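Local coordinates for protein trans-2-enoyl-CoA reductase (Treponema denticola ATCC 35405, PDB 4GGO) that catalyses the NADH-dependent reduction of the carbon-carbon double bond of trans-2-enoyl-CoA thioesters such as crotonyl-CoA, a step of bacterial fatty acid synthesis, at residues A[60-65]-A[313-318]; A[68-73]-A[317-322]. All blocks are in the same frame, centred on the assembly; numbering follows the deposited sequence.

In the fold
Both contacts join the same two helices, 61-74 and 311-323, and their centres lie about 8 Å apart. In chain order the partners run 60-65, 68-73, then, some 240 residues later, 313-318 and 317-322, so the first helix meets the second in the same N-to-C sense. Contact 1 lies nearer the centre of the chain, about 7 Å from it, against about 14 Å for contact 2. Helix 61-74 follows strand 52-56 of the seven-stranded parallel sheet, and its N-terminal part carries residues of the NAD(+) site. The two contacts therefore fasten the helix after the first strand, in chain order, of the Rossmann core to the later helix 311-323, with contact 1 nearer the cofactor site.

Contact 1. Residues A[60-65]-A[313-318]; sequences NGYGLA and EQITRL
Gln314 NE2 is gripped by two acceptors, hydrogen-bonded to both Ile340 O and Glu309 OE1, while OE1 of the same amide accepts a hydrogen bond from Lys278 N. Beside it lies the phenol of Tyr62, whose OH is 3.6 Å from Gln314 OE1; the two oxygens are neighbours without a bond, and the hydroxyl is hydrogen-bonded instead to Lys278 O. Lys278 thus offers its backbone N to one side chain and its backbone O to the other. Ring and amide planes are turned 56° apart, and the ring rests obliquely on the aliphatic part of Gln314, with Tyr62 CE1 3.9 Å from Gln314 CB.

Next to this polar end the packing is apolar. Ile315 sets CG1 against Ala65, CG1 to CB 3.6 Å. Its chi1 of -56° places CG1 beside the backbone N, and the bend at chi2 carries CD1 to Tyr62 CD1, 3.7 Å away. Ile315 CG2 lies 3.7 Å from the backbone carbonyl oxygen Ala65 O. At Ala65 the backbones come closest, its CA 6.2 Å from Ile315 CA.

The segment axes cross at -52°. Tyr62, an NAD(+)-binding residue, also touches Leu280 of that site, in the loop after strand 270-276; Ile315 meets Tyr232 of strand 227-233, and helix 21-38 touches Leu64 and Thr316.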
loop_
_atom_site.group_PDB
_atom_site.type_symbol
_atom_site.label_atom_id
_atom_site.label_comp_id
_atom_site.label_asym_id
_atom_site.label_seq_id
_atom_site.Cartn_x
_atom_site.Cartn_y
_atom_site.Cartn_z
ATOM N N ASN A 60 -1.073 2.636 6.597
ATOM C CA ASN A 60 -0.641 3.539 5.534
ATOM C C ASN A 60 -0.878 2.982 4.137
ATOM O O ASN A 60 -1.128 1.789 3.965
ATOM C CB ASN A 60 0.837 3.893 5.700
ATOM C CG ASN A 60 1.756 2.765 5.273
ATOM O OD1 ASN A 60 1.869 1.747 5.955
ATOM N ND2 ASN A 60 2.425 2.946 4.141
ATOM N N GLY A 61 -0.794 3.863 3.144
ATOM C CA GLY A 61 -0.884 3.474 1.749
ATOM C C GLY A 61 -2.159 2.747 1.373
ATOM O O GLY A 61 -3.254 3.133 1.779
ATOM N N TYR A 62 -2.005 1.682 0.594
ATOM C CA TYR A 62 -3.137 0.914 0.092
ATOM C C TYR A 62 -3.885 0.193 1.209
ATOM O O TYR A 62 -5.093 -0.022 1.119
ATOM C CB TYR A 62 -2.667 -0.081 -0.971
ATOM C CG TYR A 62 -2.278 0.572 -2.282
ATOM C CD1 TYR A 62 -3.086 1.544 -2.861
ATOM C CD2 TYR A 62 -1.102 0.223 -2.935
ATOM C CE1 TYR A 62 -2.739 2.145 -4.059
ATOM C CE2 TYR A 62 -0.744 0.820 -4.132
ATOM C CZ TYR A 62 -1.565 1.780 -4.688
ATOM O OH TYR A 62 -1.216 2.378 -5.878
ATOM N N GLY A 63 -3.161 -0.178 2.261
ATOM C CA GLY A 63 -3.773 -0.829 3.405
ATOM C C GLY A 63 -4.738 0.095 4.121
ATOM O O GLY A 63 -5.881 -0.273 4.387
ATOM N N LEU A 64 -4.273 1.302 4.428
ATOM C CA LEU A 64 -5.104 2.312 5.075
ATOM C C LEU A 64 -6.331 2.656 4.231
ATOM O O LEU A 64 -7.442 2.773 4.751
ATOM C CB LEU A 64 -4.286 3.578 5.343
ATOM C CG LEU A 64 -5.035 4.794 5.890
ATOM C CD1 LEU A 64 -5.694 4.473 7.222
ATOM C CD2 LEU A 64 -4.095 5.985 6.022
ATOM N N ALA A 65 -6.124 2.812 2.928
ATOM C CA ALA A 65 -7.218 3.135 2.019
ATOM C C ALA A 65 -8.227 1.993 1.945
ATOM O O ALA A 65 -9.424 2.220 1.762
ATOM C CB ALA A 65 -6.679 3.467 0.634
ATOM N N GLU A 313 -8.253 6.779 -4.228
ATOM C CA GLU A 313 -8.943 6.696 -5.513
ATOM C C GLU A 313 -8.816 5.284 -6.076
ATOM O O GLU A 313 -9.788 4.708 -6.564
ATOM C CB GLU A 313 -8.384 7.715 -6.512
ATOM C CG GLU A 313 -8.735 9.165 -6.203
ATOM C CD GLU A 313 -7.829 9.785 -5.153
ATOM O OE1 GLU A 313 -6.792 9.173 -4.817
ATOM O OE2 GLU A 313 -8.156 10.886 -4.666
ATOM N N GLN A 314 -7.607 4.737 -5.993
ATOM C CA GLN A 314 -7.320 3.378 -6.440
ATOM C C GLN A 314 -8.199 2.339 -5.754
ATOM O O GLN A 314 -8.824 1.509 -6.410
ATOM C CB GLN A 314 -5.854 3.040 -6.168
ATOM C CG GLN A 314 -4.904 3.413 -7.280
ATOM C CD GLN A 314 -4.662 2.267 -8.238
ATOM O OE1 GLN A 314 -3.999 1.289 -7.893
ATOM N NE2 GLN A 314 -5.197 2.381 -9.449
ATOM N N ILE A 315 -8.239 2.389 -4.426
ATOM C CA ILE A 315 -8.911 1.357 -3.646
ATOM C C ILE A 315 -10.436 1.453 -3.705
ATOM O O ILE A 315 -11.123 0.434 -3.767
ATOM C CB ILE A 315 -8.421 1.346 -2.187
ATOM C CG1 ILE A 315 -6.901 1.168 -2.152
ATOM C CG2 ILE A 315 -9.104 0.244 -1.404
ATOM C CD1 ILE A 315 -6.405 -0.005 -2.971
ATOM N N THR A 316 -10.967 2.671 -3.693
ATOM C CA THR A 316 -12.404 2.847 -3.873
ATOM C C THR A 316 -12.840 2.288 -5.225
ATOM O O THR A 316 -13.889 1.655 -5.330
ATOM C CB THR A 316 -12.840 4.320 -3.751
ATOM O OG1 THR A 316 -12.004 5.143 -4.574
ATOM C CG2 THR A 316 -12.752 4.786 -2.308
ATOM N N ARG A 317 -12.023 2.506 -6.254
ATOM C CA ARG A 317 -12.305 1.939 -7.571
ATOM C C ARG A 317 -12.209 0.417 -7.528
ATOM O O ARG A 317 -12.999 -0.282 -8.164
ATOM C CB ARG A 317 -11.360 2.505 -8.637
ATOM C CG ARG A 317 -11.550 1.880 -10.014
ATOM C CD ARG A 317 -11.089 2.802 -11.140
ATOM N NE ARG A 317 -9.636 2.946 -11.204
ATOM C CZ ARG A 317 -8.837 2.154 -11.913
ATOM N NH1 ARG A 317 -9.345 1.151 -12.613
ATOM N NH2 ARG A 317 -7.527 2.363 -11.921
ATOM N N LEU A 318 -11.239 -0.086 -6.769
ATOM C CA LEU A 318 -11.070 -1.524 -6.576
ATOM C C LEU A 318 -12.322 -2.169 -5.981
ATOM O O LEU A 318 -12.798 -3.187 -6.477
ATOM C CB LEU A 318 -9.867 -1.802 -5.673
ATOM C CG LEU A 318 -9.665 -3.258 -5.241
ATOM C CD1 LEU A 318 -9.298 -4.137 -6.430
ATOM C CD2 LEU A 318 -8.607 -3.350 -4.150
#

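Contact 2. Residues A[68-73]-A[317-322]; sequences ITAAFG and RLYAER
Thr69 lays its methyl group over one face of the Tyr319 ring: CG2 is 3.7 Å from the ring centroid, 22° off the normal, a CH-pi contact. The methyl is displaced toward the CG and CD1 side of the ring, with CG2 3.5 Å from Tyr319 CG. The threonine torsion (chi1 -59°) sorts its two branches: CG2 sits anti to the backbone N, while OG1 turns back to its own helix and is hydrogen-bonded to Ala65 O. A buried hydroxyl is thereby satisfied within helix 61-74, and the methyl is the branch that meets the ring.

The far end of the tyrosine reaches on to the next residue, Ala70, whose CB is 3.5 Å from Tyr319 OH and 4.0 Å from Tyr319 CE2. The ring thus bridges the two helices, whose nearest CA atoms here, those of Thr69 and Tyr319, are 7.7 Å apart. Pro50, in the loop leading to strand 52-56, also touches the Tyr319 side chain, and Ile312, Ile315 and Thr316 pack on Thr69.

No hydrogen bond crosses between the segments. This is helix-on-helix packing in a Rossmann-fold core, with helix 61-74, which follows the strand of the parallel sheet that is first in chain order, set against helix 311-323.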
loop_
_atom_site.group_PDB
_atom_site.type_symbol
_atom_site.label_atom_id
_atom_site.label_comp_id
_atom_site.label_asym_id
_atom_site.label_seq_id
_atom_site.Cartn_x
_atom_site.Cartn_y
_atom_site.Cartn_z
ATOM N N ILE A 68 -10.311 2.191 5.204
ATOM C CA ILE A 68 -11.187 3.355 5.105
ATOM C C ILE A 68 -12.345 3.119 4.132
ATOM O O ILE A 68 -13.491 3.465 4.424
ATOM C CB ILE A 68 -10.396 4.615 4.690
ATOM C CG1 ILE A 68 -9.460 5.047 5.822
ATOM C CG2 ILE A 68 -11.336 5.753 4.320
ATOM C CD1 ILE A 68 -8.624 6.262 5.491
ATOM N N THR A 69 -12.044 2.524 2.980
ATOM C CA THR A 69 -13.073 2.230 1.988
ATOM C C THR A 69 -14.096 1.232 2.530
ATOM O O THR A 69 -15.302 1.404 2.353
ATOM C CB THR A 69 -12.469 1.685 0.676
ATOM O OG1 THR A 69 -11.548 2.641 0.135
ATOM C CG2 THR A 69 -13.567 1.415 -0.348
ATOM N N ALA A 70 -13.607 0.191 3.197
ATOM C CA ALA A 70 -14.484 -0.825 3.770
ATOM C C ALA A 70 -15.357 -0.244 4.876
ATOM O O ALA A 70 -16.561 -0.489 4.920
ATOM C CB ALA A 70 -13.669 -1.997 4.299
ATOM N N ALA A 71 -14.744 0.534 5.760
ATOM C CA ALA A 71 -15.445 1.071 6.922
ATOM C C ALA A 71 -16.370 2.236 6.579
ATOM O O ALA A 71 -17.551 2.214 6.911
ATOM C CB ALA A 71 -14.449 1.480 8.003
ATOM N N PHE A 72 -15.834 3.253 5.912
ATOM C CA PHE A 72 -16.590 4.483 5.698
ATOM C C PHE A 72 -17.328 4.532 4.364
ATOM O O PHE A 72 -18.098 5.457 4.107
ATOM C CB PHE A 72 -15.683 5.702 5.866
ATOM C CG PHE A 72 -15.080 5.813 7.235
ATOM C CD1 PHE A 72 -15.822 6.309 8.294
ATOM C CD2 PHE A 72 -13.777 5.406 7.468
ATOM C CE1 PHE A 72 -15.270 6.405 9.558
ATOM C CE2 PHE A 72 -13.222 5.503 8.730
ATOM C CZ PHE A 72 -13.970 6.003 9.776
ATOM N N GLY A 73 -17.098 3.531 3.523
ATOM C CA GLY A 73 -17.807 3.430 2.262
ATOM C C GLY A 73 -18.906 2.388 2.322
ATOM O O GLY A 73 -19.970 2.555 1.725
ATOM N N ARG A 317 -12.023 2.506 -6.254
ATOM C CA ARG A 317 -12.305 1.939 -7.571
ATOM C C ARG A 317 -12.209 0.417 -7.528
ATOM O O ARG A 317 -12.999 -0.282 -8.164
ATOM C CB ARG A 317 -11.360 2.505 -8.637
ATOM C CG ARG A 317 -11.550 1.880 -10.014
ATOM C CD ARG A 317 -11.089 2.802 -11.140
ATOM N NE ARG A 317 -9.636 2.946 -11.204
ATOM C CZ ARG A 317 -8.837 2.154 -11.913
ATOM N NH1 ARG A 317 -9.345 1.151 -12.613
ATOM N NH2 ARG A 317 -7.527 2.363 -11.921
ATOM N N LEU A 318 -11.239 -0.086 -6.769
ATOM C CA LEU A 318 -11.070 -1.524 -6.576
ATOM C C LEU A 318 -12.322 -2.169 -5.981
ATOM O O LEU A 318 -12.798 -3.187 -6.477
ATOM C CB LEU A 318 -9.867 -1.802 -5.673
ATOM C CG LEU A 318 -9.665 -3.258 -5.241
ATOM C CD1 LEU A 318 -9.298 -4.137 -6.430
ATOM C CD2 LEU A 318 -8.607 -3.350 -4.150
ATOM N N TYR A 319 -12.847 -1.574 -4.914
ATOM C CA TYR A 319 -14.048 -2.087 -4.262
ATOM C C TYR A 319 -15.264 -1.998 -5.180
ATOM O O TYR A 319 -16.001 -2.969 -5.356
ATOM C CB TYR A 319 -14.332 -1.309 -2.974
ATOM C CG TYR A 319 -13.611 -1.813 -1.739
ATOM C CD1 TYR A 319 -12.239 -1.645 -1.588
ATOM C CD2 TYR A 319 -14.310 -2.430 -0.709
ATOM C CE1 TYR A 319 -11.583 -2.097 -0.449
ATOM C CE2 TYR A 319 -13.665 -2.883 0.429
ATOM C CZ TYR A 319 -12.301 -2.713 0.555
ATOM O OH TYR A 319 -11.658 -3.161 1.687
ATOM N N ALA A 320 -15.463 -0.825 -5.769
ATOM C CA ALA A 320 -16.666 -0.549 -6.545
ATOM C C ALA A 320 -16.677 -1.207 -7.925
ATOM O O ALA A 320 -17.733 -1.606 -8.417
ATOM C CB ALA A 320 -16.869 0.952 -6.675
ATOM N N GLU A 321 -15.507 -1.321 -8.546
ATOM C CA GLU A 321 -15.432 -1.761 -9.937
ATOM C C GLU A 321 -14.743 -3.110 -10.143
ATOM O O GLU A 321 -14.552 -3.540 -11.280
ATOM C CB GLU A 321 -14.753 -0.691 -10.796
ATOM C CG GLU A 321 -15.584 0.564 -11.012
ATOM C CD GLU A 321 -16.635 0.388 -12.093
ATOM O OE1 GLU A 321 -16.378 0.796 -13.246
ATOM O OE2 GLU A 321 -17.717 -0.157 -11.792
ATOM N N ARG A 322 -14.366 -3.773 -9.053
ATOM C CA ARG A 322 -13.771 -5.105 -9.146
ATOM C C ARG A 322 -14.411 -6.081 -8.162
ATOM O O ARG A 322 -14.979 -7.097 -8.559
ATOM C CB ARG A 322 -12.258 -5.057 -8.906
ATOM C CG ARG A 322 -11.468 -4.239 -9.916
ATOM C CD ARG A 322 -11.512 -4.858 -11.305
ATOM N NE ARG A 322 -10.555 -4.225 -12.209
ATOM C CZ ARG A 322 -10.773 -3.076 -12.840
ATOM N NH1 ARG A 322 -11.917 -2.430 -12.667
ATOM N NH2 ARG A 322 -9.845 -2.570 -13.642
#